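PDB 1OXX: glucose import ATP-binding protein GlcV, which hydrolyses ATP to energise glucose uptake, as the ATP-binding subunit of the GlcSTUV ABC transporter of Sulfolobus solfataricus. Local coordinates for residues A[93-107]-A[146-158]. The protein carries 1 engineered substitution. Sequence-based numbering, arbitrary orientation.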
ATOM      1  N   LEU A  93      18.795  -3.722  11.634  1.00 12.45           N
ATOM      2  CA  LEU A  93      19.574  -4.751  12.298  1.00  9.00           C
ATOM      3  C   LEU A  93      20.642  -4.065  13.151  1.00 10.46           C
ATOM      4  O   LEU A  93      21.062  -2.952  12.846  1.00 11.94           O
ATOM      5  CB  LEU A  93      20.240  -5.667  11.269  1.00  8.83           C
ATOM      6  CG  LEU A  93      19.307  -6.420  10.326  1.00 13.37           C
ATOM      7  CD1 LEU A  93      20.109  -7.189   9.290  1.00 10.87           C
ATOM      8  CD2 LEU A  93      18.426  -7.357  11.130  1.00 14.63           C
ATOM      9  N   TYR A  94      21.080  -4.705  14.233  1.00  6.75           N
ATOM     10  CA  TYR A  94      22.138  -4.146  15.061  1.00  9.51           C
ATOM     11  C   TYR A  94      23.440  -4.358  14.308  1.00  6.82           C
ATOM     12  O   TYR A  94      23.808  -5.496  14.015  1.00  8.81           O
ATOM     13  CB  TYR A  94      22.216  -4.855  16.410  1.00 13.65           C
ATOM     14  CG  TYR A  94      21.157  -4.439  17.397  1.00 23.92           C
ATOM     15  CD1 TYR A  94      20.003  -5.186  17.553  1.00 23.18           C
ATOM     16  CD2 TYR A  94      21.318  -3.300  18.177  1.00 35.47           C
ATOM     17  CE1 TYR A  94      19.028  -4.813  18.470  1.00 29.34           C
ATOM     18  CE2 TYR A  94      20.351  -2.916  19.092  1.00 26.49           C
ATOM     19  CZ  TYR A  94      19.213  -3.678  19.238  1.00 26.15           C
ATOM     20  OH  TYR A  94      18.250  -3.296  20.149  1.00 24.53           O
ATOM     21  N   PRO A  95      24.131  -3.279  13.979  1.00  4.98           N
ATOM     22  CA  PRO A  95      25.314  -3.367  13.126  1.00  6.95           C
ATOM     23  C   PRO A  95      26.470  -4.158  13.717  1.00  7.46           C
ATOM     24  O   PRO A  95      27.265  -4.696  12.938  1.00  5.01           O
ATOM     25  CB  PRO A  95      25.695  -1.894  12.916  1.00  9.18           C
ATOM     26  CG  PRO A  95      25.100  -1.201  14.102  1.00 12.24           C
ATOM     27  CD  PRO A  95      23.812  -1.881  14.345  1.00  6.34           C
ATOM     28  N   ASN A  96      26.595  -4.205  15.042  1.00  3.81           N
ATOM     29  CA  ASN A  96      27.693  -4.925  15.671  1.00  5.93           C
ATOM     30  C   ASN A  96      27.295  -6.252  16.302  1.00  9.22           C
ATOM     31  O   ASN A  96      27.963  -6.759  17.214  1.00  9.40           O
ATOM     32  CB  ASN A  96      28.402  -4.066  16.703  1.00  6.12           C
ATOM     33  CG  ASN A  96      29.794  -4.563  16.976  1.00 11.71           C
ATOM     34  OD1 ASN A  96      30.417  -5.188  16.105  1.00  9.96           O
ATOM     35  ND2 ASN A  96      30.298  -4.311  18.183  1.00  8.54           N
ATOM     36  N   LEU A  97      26.202  -6.810  15.808  1.00  6.13           N
ATOM     37  CA  LEU A  97      25.807  -8.170  16.164  1.00  5.41           C
ATOM     38  C   LEU A  97      25.825  -8.954  14.851  1.00  4.35           C
ATOM     39  O   LEU A  97      25.453  -8.423  13.799  1.00  4.57           O
ATOM     40  CB  LEU A  97      24.407  -8.216  16.796  1.00  6.00           C
ATOM     41  CG  LEU A  97      24.217  -7.715  18.239  1.00  9.47           C
ATOM     42  CD1 LEU A  97      22.801  -8.034  18.704  1.00  9.30           C
ATOM     43  CD2 LEU A  97      25.265  -8.276  19.195  1.00 19.61           C
ATOM     44  N   THR A  98      26.261 -10.207  14.889  1.00  4.06           N
ATOM     45  CA  THR A  98      26.225 -11.000  13.682  1.00  3.85           C
ATOM     46  C   THR A  98      24.772 -11.294  13.330  1.00  2.95           C
ATOM     47  O   THR A  98      23.854 -11.021  14.114  1.00  4.31           O
ATOM     48  CB  THR A  98      26.928 -12.338  13.870  1.00  3.52           C
ATOM     49  OG1 THR A  98      26.283 -13.060  14.938  1.00  5.23           O
ATOM     50  CG2 THR A  98      28.372 -12.164  14.295  1.00  5.45           C
ATOM     51  N   ALA A  99      24.543 -11.886  12.171  1.00  2.14           N
ATOM     52  CA  ALA A  99      23.192 -12.276  11.800  1.00  3.37           C
ATOM     53  C   ALA A  99      22.613 -13.210  12.875  1.00  3.06           C
ATOM     54  O   ALA A  99      21.468 -13.053  13.284  1.00  4.43           O
ATOM     55  CB  ALA A  99      23.192 -12.921  10.420  1.00  4.06           C
ATOM     56  N   PHE A 100      23.389 -14.189  13.336  1.00  3.18           N
ATOM     57  CA  PHE A 100      22.924 -15.093  14.378  1.00  5.01           C
ATOM     58  C   PHE A 100      22.504 -14.301  15.606  1.00  4.52           C
ATOM     59  O   PHE A 100      21.461 -14.531  16.163  1.00  4.16           O
ATOM     60  CB  PHE A 100      24.035 -16.075  14.802  1.00  5.35           C
ATOM     61  CG  PHE A 100      23.623 -17.032  15.894  1.00  4.99           C
ATOM     62  CD1 PHE A 100      23.074 -18.245  15.590  1.00  5.92           C
ATOM     63  CD2 PHE A 100      23.715 -16.675  17.220  1.00  4.85           C
ATOM     64  CE1 PHE A 100      22.679 -19.116  16.586  1.00  9.89           C
ATOM     65  CE2 PHE A 100      23.321 -17.541  18.213  1.00  4.91           C
ATOM     66  CZ  PHE A 100      22.797 -18.759  17.891  1.00  7.69           C
ATOM     67  N   GLU A 101      23.364 -13.399  16.056  1.00  4.25           N
ATOM     68  CA  GLU A 101      23.105 -12.627  17.245  1.00  5.94           C
ATOM     69  C   GLU A 101      21.878 -11.745  17.081  1.00  3.01           C
ATOM     70  O   GLU A 101      21.093 -11.542  18.025  1.00  6.96           O
ATOM     71  CB  GLU A 101      24.344 -11.780  17.566  1.00  5.39           C
ATOM     72  CG  GLU A 101      25.531 -12.585  18.070  1.00  7.49           C
ATOM     73  CD  GLU A 101      26.758 -11.738  18.365  1.00 10.18           C
ATOM     74  OE1 GLU A 101      27.191 -10.943  17.505  1.00  6.72           O
ATOM     75  OE2 GLU A 101      27.313 -11.886  19.487  1.00 19.19           O
ATOM     76  N   ASN A 102      21.681 -11.214  15.875  1.00  3.55           N
ATOM     77  CA  ASN A 102      20.509 -10.395  15.605  1.00  5.35           C
ATOM     78  C   ASN A 102      19.231 -11.222  15.710  1.00  4.14           C
ATOM     79  O   ASN A 102      18.230 -10.763  16.254  1.00  5.88           O
ATOM     80  CB  ASN A 102      20.598  -9.770  14.213  1.00  3.73           C
ATOM     81  CG  ASN A 102      21.180  -8.385  14.241  1.00  7.73           C
ATOM     82  OD1 ASN A 102      20.489  -7.416  14.592  1.00 12.15           O
ATOM     83  ND2 ASN A 102      22.458  -8.265  13.881  1.00  4.38           N
ATOM     84  N   ILE A 103      19.252 -12.435  15.170  1.00  5.10           N
ATOM     85  CA  ILE A 103      18.081 -13.298  15.188  1.00  3.93           C
ATOM     86  C   ILE A 103      17.814 -13.850  16.591  1.00  7.36           C
ATOM     87  O   ILE A 103      16.656 -14.022  16.990  1.00  7.84           O
ATOM     88  CB  ILE A 103      18.232 -14.414  14.156  1.00  5.86           C
ATOM     89  CG1 ILE A 103      18.373 -13.826  12.745  1.00  6.05           C
ATOM     90  CG2 ILE A 103      17.044 -15.378  14.221  1.00  4.99           C
ATOM     91  CD1 ILE A 103      18.811 -14.866  11.679  1.00  7.52           C
ATOM     92  N   ALA A 104      18.870 -14.088  17.354  1.00  5.25           N
ATOM     93  CA  ALA A 104      18.736 -14.627  18.701  1.00  5.02           C
ATOM     94  C   ALA A 104      18.270 -13.594  19.712  1.00  6.11           C
ATOM     95  O   ALA A 104      17.734 -13.941  20.771  1.00  8.69           O
ATOM     96  CB  ALA A 104      20.046 -15.179  19.154  1.00  7.07           C
ATOM     97  N   PHE A 105      18.493 -12.325  19.417  1.00  7.54           N
ATOM     98  CA  PHE A 105      18.215 -11.266  20.376  1.00  8.80           C
ATOM     99  C   PHE A 105      16.835 -11.343  21.043  1.00  6.14           C
ATOM    100  O   PHE A 105      16.746 -11.222  22.261  1.00  9.71           O
ATOM    101  CB  PHE A 105      18.421  -9.897  19.719  1.00 11.43           C
ATOM    102  CG  PHE A 105      18.436  -8.762  20.703  1.00 19.16           C
ATOM    103  CD1 PHE A 105      19.529  -8.563  21.528  1.00 21.38           C
ATOM    104  CD2 PHE A 105      17.356  -7.920  20.814  1.00 21.61           C
ATOM    105  CE1 PHE A 105      19.543  -7.524  22.441  1.00 31.86           C
ATOM    106  CE2 PHE A 105      17.364  -6.879  21.725  1.00 23.96           C
ATOM    107  CZ  PHE A 105      18.463  -6.685  22.536  1.00 26.81           C
ATOM    108  N   PRO A 106      15.763 -11.540  20.281  1.00  6.07           N
ATOM    109  CA  PRO A 106      14.433 -11.582  20.901  1.00  8.16           C
ATOM    110  C   PRO A 106      14.252 -12.741  21.868  1.00  7.43           C
ATOM    111  O   PRO A 106      13.304 -12.722  22.652  1.00 10.61           O
ATOM    112  CB  PRO A 106      13.494 -11.737  19.702  1.00 10.30           C
ATOM    113  CG  PRO A 106      14.277 -11.188  18.531  1.00  9.11           C
ATOM    114  CD  PRO A 106      15.693 -11.644  18.815  1.00  6.82           C
ATOM    115  N   LEU A 107      15.132 -13.732  21.821  1.00  8.43           N
ATOM    116  CA  LEU A 107      15.000 -14.914  22.673  1.00  6.50           C
ATOM    117  C   LEU A 107      15.724 -14.793  24.009  1.00 13.37           C
ATOM    118  O   LEU A 107      15.649 -15.703  24.831  1.00 12.60           O
ATOM    119  CB  LEU A 107      15.549 -16.134  21.951  1.00  8.28           C
ATOM    120  CG  LEU A 107      14.922 -16.493  20.597  1.00  6.19           C
ATOM    121  CD1 LEU A 107      15.519 -17.767  20.033  1.00  8.19           C
ATOM    122  CD2 LEU A 107      13.432 -16.637  20.757  1.00  7.35           C
ATOM    123  N   GLN A 146      19.903  -9.145   4.192  1.00  6.65           N
ATOM    124  CA  GLN A 146      19.537  -8.308   5.328  1.00  5.64           C
ATOM    125  C   GLN A 146      18.032  -8.384   5.538  1.00  6.05           C
ATOM    126  O   GLN A 146      17.555  -8.470   6.668  1.00  7.31           O
ATOM    127  CB  GLN A 146      19.966  -6.851   5.107  1.00  7.10           C
ATOM    128  CG  GLN A 146      21.475  -6.641   5.077  1.00  9.17           C
ATOM    129  CD  GLN A 146      21.855  -5.316   4.460  1.00 13.96           C
ATOM    130  OE1 GLN A 146      20.990  -4.587   3.971  1.00 20.98           O
ATOM    131  NE2 GLN A 146      23.139  -4.994   4.475  1.00 10.74           N
ATOM    132  N   GLN A 147      17.291  -8.368   4.442  1.00  6.77           N
ATOM    133  CA  GLN A 147      15.844  -8.505   4.512  1.00  8.16           C
ATOM    134  C   GLN A 147      15.450  -9.809   5.180  1.00  5.46           C
ATOM    135  O   GLN A 147      14.564  -9.860   6.045  1.00  7.33           O
ATOM    136  CB  GLN A 147      15.254  -8.448   3.108  1.00 10.20           C
ATOM    137  CG  GLN A 147      13.756  -8.304   3.102  1.00 12.84           C
ATOM    138  CD  GLN A 147      13.320  -6.857   3.198  1.00 16.58           C
ATOM    139  OE1 GLN A 147      14.128  -5.936   2.988  1.00 19.60           O
ATOM    140  NE2 GLN A 147      12.044  -6.645   3.492  1.00 26.15           N
ATOM    141  N   ARG A 148      16.102 -10.884   4.773  1.00  7.13           N
ATOM    142  CA  ARG A 148      15.814 -12.180   5.335  1.00  7.08           C
ATOM    143  C   ARG A 148      16.215 -12.286   6.812  1.00  5.85           C
ATOM    144  O   ARG A 148      15.499 -12.928   7.588  1.00  6.64           O
ATOM    145  CB  ARG A 148      16.419 -13.282   4.474  1.00  5.67           C
ATOM    146  CG  ARG A 148      15.740 -13.392   3.129  1.00  7.77           C
ATOM    147  CD  ARG A 148      16.446 -14.291   2.167  1.00 16.16           C
ATOM    148  NE  ARG A 148      15.695 -14.360   0.920  1.00 12.93           N
ATOM    149  CZ  ARG A 148      15.031 -15.423   0.519  1.00 12.93           C
ATOM    150  NH1 ARG A 148      15.029 -16.527   1.248  1.00 20.76           N
ATOM    151  NH2 ARG A 148      14.361 -15.381  -0.626  1.00 18.39           N
ATOM    152  N   VAL A 149      17.319 -11.661   7.219  1.00  6.24           N
ATOM    153  CA  VAL A 149      17.678 -11.669   8.631  1.00  6.33           C
ATOM    154  C   VAL A 149      16.640 -10.899   9.442  1.00  7.18           C
ATOM    155  O   VAL A 149      16.252 -11.324  10.519  1.00  6.53           O
ATOM    156  CB  VAL A 149      19.070 -11.073   8.842  1.00  7.36           C
ATOM    157  CG1 VAL A 149      19.375 -10.916  10.316  1.00  8.59           C
ATOM    158  CG2 VAL A 149      20.078 -11.959   8.166  1.00 10.56           C
ATOM    159  N   ALA A 150      16.169  -9.774   8.912  1.00  5.00           N
ATOM    160  CA  ALA A 150      15.148  -8.984   9.592  1.00  7.82           C
ATOM    161  C   ALA A 150      13.846  -9.782   9.727  1.00  5.13           C
ATOM    162  O   ALA A 150      13.173  -9.730  10.769  1.00  5.40           O
ATOM    163  CB  ALA A 150      14.897  -7.673   8.850  1.00  7.70           C
ATOM    164  N   LEU A 151      13.479 -10.520   8.681  1.00  6.14           N
ATOM    165  CA  LEU A 151      12.295 -11.354   8.755  1.00  5.07           C
ATOM    166  C   LEU A 151      12.502 -12.500   9.754  1.00  5.55           C
ATOM    167  O   LEU A 151      11.614 -12.802  10.530  1.00  4.77           O
ATOM    168  CB  LEU A 151      11.961 -11.896   7.380  1.00  7.47           C
ATOM    169  CG  LEU A 151      10.648 -12.626   7.194  1.00 11.14           C
ATOM    170  CD1 LEU A 151       9.474 -11.789   7.649  1.00  9.69           C
ATOM    171  CD2 LEU A 151      10.524 -13.020   5.731  1.00 12.74           C
ATOM    172  N   ALA A 152      13.679 -13.108   9.794  1.00  4.92           N
ATOM    173  CA  ALA A 152      13.959 -14.171  10.746  1.00  3.65           C
ATOM    174  C   ALA A 152      13.837 -13.650  12.167  1.00  4.09           C
ATOM    175  O   ALA A 152      13.306 -14.336  13.052  1.00  5.65           O
ATOM    176  CB  ALA A 152      15.365 -14.703  10.494  1.00  3.68           C
ATOM    177  N   ARG A 153      14.386 -12.469  12.413  1.00  4.65           N
ATOM    178  CA  ARG A 153      14.260 -11.841  13.733  1.00  7.43           C
ATOM    179  C   ARG A 153      12.787 -11.688  14.133  1.00  6.40           C
ATOM    180  O   ARG A 153      12.406 -11.943  15.277  1.00  7.68           O
ATOM    181  CB  ARG A 153      14.964 -10.487  13.735  1.00  6.61           C
ATOM    182  CG  ARG A 153      14.905  -9.796  15.049  1.00  8.77           C
ATOM    183  CD  ARG A 153      15.615  -8.465  15.073  1.00 13.04           C
ATOM    184  NE  ARG A 153      15.097  -7.551  14.077  1.00 10.71           N
ATOM    185  CZ  ARG A 153      15.627  -6.370  13.811  1.00 10.15           C
ATOM    186  NH1 ARG A 153      16.722  -5.976  14.452  1.00  8.31           N
ATOM    187  NH2 ARG A 153      15.095  -5.603  12.873  1.00  9.92           N
ATOM    188  N   ALA A 154      11.958 -11.263  13.187  1.00  3.39           N
ATOM    189  CA  ALA A 154      10.521 -11.096  13.434  1.00  4.64           C
ATOM    190  C   ALA A 154       9.787 -12.396  13.703  1.00  8.12           C
ATOM    191  O   ALA A 154       8.757 -12.379  14.379  1.00  8.47           O
ATOM    192  CB  ALA A 154       9.887 -10.414  12.271  1.00  7.65           C
ATOM    193  N   LEU A 155      10.298 -13.513  13.185  1.00  4.78           N
ATOM    194  CA  LEU A 155       9.614 -14.812  13.240  1.00  4.55           C
ATOM    195  C   LEU A 155      10.136 -15.761  14.309  1.00  4.27           C
ATOM    196  O   LEU A 155       9.574 -16.824  14.559  1.00  6.21           O
ATOM    197  CB  LEU A 155       9.755 -15.498  11.885  1.00  6.65           C
ATOM    198  CG  LEU A 155       9.108 -14.762  10.723  1.00  6.80           C
ATOM    199  CD1 LEU A 155       9.431 -15.491   9.433  1.00 10.86           C
ATOM    200  CD2 LEU A 155       7.626 -14.653  10.916  1.00  9.81           C
ATOM    201  N   VAL A 156      11.222 -15.365  14.945  1.00  5.68           N
ATOM    202  CA  VAL A 156      11.931 -16.282  15.836  1.00  4.39           C
ATOM    203  C   VAL A 156      11.144 -16.756  17.061  1.00  6.02           C
ATOM    204  O   VAL A 156      11.386 -17.848  17.559  1.00  7.61           O
ATOM    205  CB  VAL A 156      13.325 -15.707  16.232  1.00  5.83           C
ATOM    206  CG1 VAL A 156      13.218 -14.681  17.315  1.00  5.00           C
ATOM    207  CG2 VAL A 156      14.231 -16.833  16.628  1.00  7.81           C
ATOM    208  N   LYS A 157      10.212 -15.940  17.535  1.00  4.84           N
ATOM    209  CA  LYS A 157       9.353 -16.313  18.680  1.00  5.93           C
ATOM    210  C   LYS A 157       7.987 -16.875  18.270  1.00 14.92           C
ATOM    211  O   LYS A 157       7.057 -16.915  19.072  1.00 13.40           O
ATOM    212  CB  LYS A 157       9.098 -15.115  19.599  1.00  9.78           C
ATOM    213  CG  LYS A 157      10.323 -14.556  20.326  0.50  8.71           C
ATOM    214  CD  LYS A 157       9.931 -13.527  21.378  0.50 10.57           C
ATOM    215  CE  LYS A 157       9.391 -12.246  20.760  0.50  8.52           C
ATOM    216  NZ  LYS A 157       8.997 -11.242  21.800  0.50 15.66           N
ATOM    217  N   ASP A 158       7.857 -17.312  17.031  1.00 17.55           N
ATOM    218  CA  ASP A 158       6.573 -17.803  16.520  1.00 11.90           C
ATOM    219  C   ASP A 158       5.362 -16.922  16.858  1.00 16.30           C
ATOM    220  O   ASP A 158       4.514 -17.212  17.689  1.00 15.47           O
ATOM    221  CB  ASP A 158       6.282 -19.228  16.957  1.00 20.53           C
ATOM    222  CG  ASP A 158       5.403 -19.955  15.951  1.00 23.78           C
ATOM    223  OD1 ASP A 158       5.793 -19.993  14.753  1.00 22.98           O
ATOM    224  OD2 ASP A 158       4.310 -20.488  16.249  1.00 44.77           O
TER
HETATM  225  O   HOH W   1      11.519 -10.751  23.074  1.00 30.02           O
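Ile103 and Arg153 bring the backbones of segments 93-107 and 146-158 closest, their CA atoms 4.3 Å apart, where helix 99-104 runs alongside helix 146-155 with axes 31° from parallel. A type I turn, Tyr94 to Leu97, leads into the first helix, which Thr98 N-caps in a capping box with Glu101. Between the helices Val149 splits its branches: CG1 meets Leu93 CD2 and Ile103 CG1, while CG2 turns to Ala99 CB. Ile103 pushes CD1 to 3.6 Å from Ala152 CB, and its CG2 reaches Val156 CG2. Val156 turns CG1 into the position between its own backbone N and carbonyl carbon (chi1 80°), which sets it against Pro106 CB and 3.5 Å from Ile103 O; Leu107 CD1 packs on its CG2. The Arg153 chain, extended through CD and then bent at chi3 (58°), passes Asn102 O and Pro106 CG, and Leu93 CD2 sits 3.9 Å above the guanidinium plane, over its centre. Arg153 NH1 and NH2 bond to the carbonyls of Ala92 and Trp91, and the Trp91 side chain adds a cation-pi contact. Asn102 ties the loop to its own helix: OD1 takes Tyr94 N in plane on a lone pair (2.8 Å), and ND2 donates almost straight to Tyr94 O and, more bent, to Thr98 O. An alanine here would remove both arms of this clamp and would probably let the Tyr94 turn drift, unsettling Leu93 above the guanidinium. A water bridges Pro106 O and Lys157 NZ. This is the helical subdomain of the ABC ATPase, where the helix following the signature motif packs on helix 99-104; helix 114-127 touches both, Val121 meeting Ile103 and Val124 Ala152, while Leu151 and Ala154 lie on Val87 of strand 84-88.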